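Local coordinates for protein SusD homolog (Bacteroides thetaiotaomicron, PDB 4MRU) that probably binds mucin O-glycans at the cell surface, as a SusD-like outer-membrane lipoprotein of a gut bacterium, at residues S430-R435 against V500-K505. Sequence-based numbering, arbitrary orientation.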
loop_
_atom_site.group_PDB
_atom_site.type_symbol
_atom_site.label_atom_id
_atom_site.label_comp_id
_atom_site.label_asym_id
_atom_site.label_seq_id
_atom_site.Cartn_x
_atom_site.Cartn_y
_atom_site.Cartn_z
ATOM N N SER A 430 3.013 1.187 -0.416
ATOM C CA SER A 430 4.363 1.550 -0.821
ATOM C C SER A 430 4.367 2.772 -1.736
ATOM O O SER A 430 5.238 3.634 -1.665
ATOM C CB SER A 430 5.036 0.365 -1.495
ATOM O OG SER A 430 5.417 -0.594 -0.538
ATOM N N TRP A 431 3.351 2.882 -2.576
ATOM C CA TRP A 431 3.230 4.073 -3.420
ATOM C C TRP A 431 3.009 5.319 -2.555
ATOM O O TRP A 431 3.635 6.362 -2.809
ATOM C CB TRP A 431 2.120 3.880 -4.440
ATOM C CG TRP A 431 1.860 5.065 -5.320
ATOM C CD1 TRP A 431 2.765 5.955 -5.776
ATOM C CD2 TRP A 431 0.597 5.454 -5.874
ATOM N NE1 TRP A 431 2.160 6.903 -6.573
ATOM C CE2 TRP A 431 0.831 6.618 -6.663
ATOM C CE3 TRP A 431 -0.703 4.942 -5.785
ATOM C CZ2 TRP A 431 -0.182 7.273 -7.361
ATOM C CZ3 TRP A 431 -1.723 5.600 -6.469
ATOM C CH2 TRP A 431 -1.450 6.750 -7.262
ATOM N N SER A 432 2.131 5.213 -1.560
ATOM C CA SER A 432 1.840 6.356 -0.708
ATOM C C SER A 432 3.082 6.740 0.024
ATOM O O SER A 432 3.392 7.907 0.137
ATOM C CB SER A 432 0.682 6.042 0.245
ATOM O OG SER A 432 -0.483 5.849 -0.498
ATOM N N GLU A 433 3.817 5.753 0.532
ATOM C CA GLU A 433 5.019 6.081 1.275
ATOM C C GLU A 433 6.132 6.671 0.398
ATOM O O GLU A 433 6.955 7.466 0.869
ATOM C CB GLU A 433 5.494 4.832 2.029
ATOM C CG GLU A 433 4.548 4.516 3.194
ATOM C CD GLU A 433 4.570 5.638 4.215
ATOM O OE1 GLU A 433 5.471 5.568 5.070
ATOM O OE2 GLU A 433 3.760 6.616 4.105
ATOM N N HIS A 434 6.179 6.238 -0.845
ATOM C CA HIS A 434 7.108 6.765 -1.832
ATOM C C HIS A 434 6.760 8.209 -2.170
ATOM O O HIS A 434 7.618 9.079 -2.181
ATOM C CB HIS A 434 7.168 5.891 -3.120
ATOM C CG HIS A 434 7.952 6.530 -4.226
ATOM N ND1 HIS A 434 9.327 6.479 -4.295
ATOM C CD2 HIS A 434 7.561 7.344 -5.234
ATOM C CE1 HIS A 434 9.748 7.219 -5.303
ATOM N NE2 HIS A 434 8.698 7.725 -5.914
ATOM N N ARG A 435 5.490 8.484 -2.380
ATOM C CA ARG A 435 5.057 9.876 -2.536
ATOM C C ARG A 435 5.389 10.777 -1.316
ATOM O O ARG A 435 5.830 11.926 -1.460
ATOM C CB ARG A 435 3.566 9.916 -2.843
ATOM C CG ARG A 435 3.249 9.380 -4.232
ATOM C CD ARG A 435 1.743 9.442 -4.510
ATOM N NE ARG A 435 1.035 8.407 -3.783
ATOM C CZ ARG A 435 -0.278 8.400 -3.536
ATOM N NH1 ARG A 435 -1.036 9.395 -3.936
ATOM N NH2 ARG A 435 -0.811 7.396 -2.838
ATOM N N VAL A 500 -1.765 15.283 -3.559
ATOM C CA VAL A 500 -2.785 15.199 -2.512
ATOM C C VAL A 500 -2.309 15.982 -1.284
ATOM O O VAL A 500 -1.112 16.246 -1.134
ATOM C CB VAL A 500 -3.166 13.729 -2.140
ATOM C CG1 VAL A 500 -3.564 12.932 -3.408
ATOM C CG2 VAL A 500 -2.055 13.037 -1.419
ATOM N N TRP A 501 -3.248 16.252 -0.370
ATOM C CA TRP A 501 -2.976 17.163 0.753
ATOM C C TRP A 501 -1.782 16.754 1.621
ATOM O O TRP A 501 -1.010 17.611 2.005
ATOM C CB TRP A 501 -4.245 17.325 1.617
ATOM C CG TRP A 501 -4.009 18.012 2.930
ATOM C CD1 TRP A 501 -3.762 19.329 3.140
ATOM C CD2 TRP A 501 -4.026 17.392 4.213
ATOM N NE1 TRP A 501 -3.605 19.573 4.489
ATOM C CE2 TRP A 501 -3.733 18.383 5.159
ATOM C CE3 TRP A 501 -4.244 16.084 4.655
ATOM C CZ2 TRP A 501 -3.695 18.114 6.524
ATOM C CZ3 TRP A 501 -4.165 15.814 6.026
ATOM C CH2 TRP A 501 -3.914 16.835 6.927
ATOM N N TRP A 502 -1.599 15.485 1.942
ATOM C CA TRP A 502 -0.476 15.128 2.816
ATOM C C TRP A 502 0.898 15.121 2.103
ATOM O O TRP A 502 1.897 14.979 2.778
ATOM C CB TRP A 502 -0.686 13.784 3.536
ATOM C CG TRP A 502 -1.101 12.562 2.710
ATOM C CD1 TRP A 502 -2.287 11.941 2.769
ATOM C CD2 TRP A 502 -0.303 11.796 1.799
ATOM N NE1 TRP A 502 -2.316 10.869 1.943
ATOM C CE2 TRP A 502 -1.107 10.775 1.307
ATOM C CE3 TRP A 502 0.988 11.916 1.316
ATOM C CZ2 TRP A 502 -0.664 9.848 0.392
ATOM C CZ3 TRP A 502 1.441 10.985 0.383
ATOM C CH2 TRP A 502 0.606 9.987 -0.084
ATOM N N ASP A 503 0.923 15.210 0.770
ATOM C CA ASP A 503 2.159 15.093 -0.013
ATOM C C ASP A 503 2.792 16.458 -0.105
ATOM O O ASP A 503 2.587 17.226 -1.089
ATOM C CB ASP A 503 1.855 14.488 -1.392
ATOM C CG ASP A 503 3.084 14.314 -2.260
ATOM O OD1 ASP A 503 4.200 14.620 -1.770
ATOM O OD2 ASP A 503 2.909 13.882 -3.436
ATOM N N ARG A 504 3.499 16.814 0.961
ATOM C CA ARG A 504 4.001 18.191 1.125
ATOM C C ARG A 504 5.491 18.253 1.392
ATOM O O ARG A 504 6.028 19.317 1.560
ATOM C CB ARG A 504 3.280 18.880 2.284
ATOM C CG ARG A 504 1.767 18.798 2.238
ATOM C CD ARG A 504 1.106 19.771 3.233
ATOM N NE ARG A 504 0.892 21.085 2.613
ATOM C CZ ARG A 504 -0.140 21.398 1.824
ATOM N NH1 ARG A 504 -1.077 20.505 1.513
ATOM N NH2 ARG A 504 -0.220 22.591 1.308
ATOM N N LYS A 505 6.181 17.125 1.455
ATOM C CA LYS A 505 7.630 17.177 1.687
ATOM C C LYS A 505 8.345 18.070 0.628
ATOM O O LYS A 505 8.127 17.895 -0.561
ATOM C CB LYS A 505 8.204 15.773 1.674
ATOM C CG LYS A 505 9.677 15.727 2.033
ATOM C CD LYS A 505 10.246 14.324 1.986
ATOM C CE LYS A 505 11.704 14.387 2.389
ATOM N NZ LYS A 505 12.339 13.064 2.421
#
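W502 drives the far corner of its six-membered ring against the guanidinium of R435, W502 CH2 lying 3.9 Å from R435 CZ, over the centre of one face. The two planes are 66° apart, so the ring is steeply tilted against the guanidinium and does not stack flat on it. W431 covers the opposite guanidinium face, its CE2 3.4 Å above that plane, so a tryptophan atom lies over each face of the flat cation, the W431 contact offset toward the rim. A bend at chi3 (-74°) folds the arginine back along its own helix, where NH2 makes a weak hydrogen bond to S432 OG; NH1 is held by the carbonyls of D123 and R460. The small S432 lets the indole close on the backbone: W502 CH2 comes within 3.5 Å of S432 O, and S432 CB is 4.0 Å from W502 CZ2. Behind the ring, V500 CG2 sits over the centre of one indole face, 3.7 Å above it, brought there by the type I turn from V500 to D503. Without this indole, as with an alanine at W502, one guanidinium face would probably lose its cover and a gap open beside S432. D503 OD1 approaches R435 O, 3.2 Å away, but both are acceptors; the carboxylate finds its counter-charge in R460. The contact thus seats the C-terminal loop beyond helix 473-486 against helix 427-437, with helix 104-125 beside W431 and S432 and helix 152-173 touching V500.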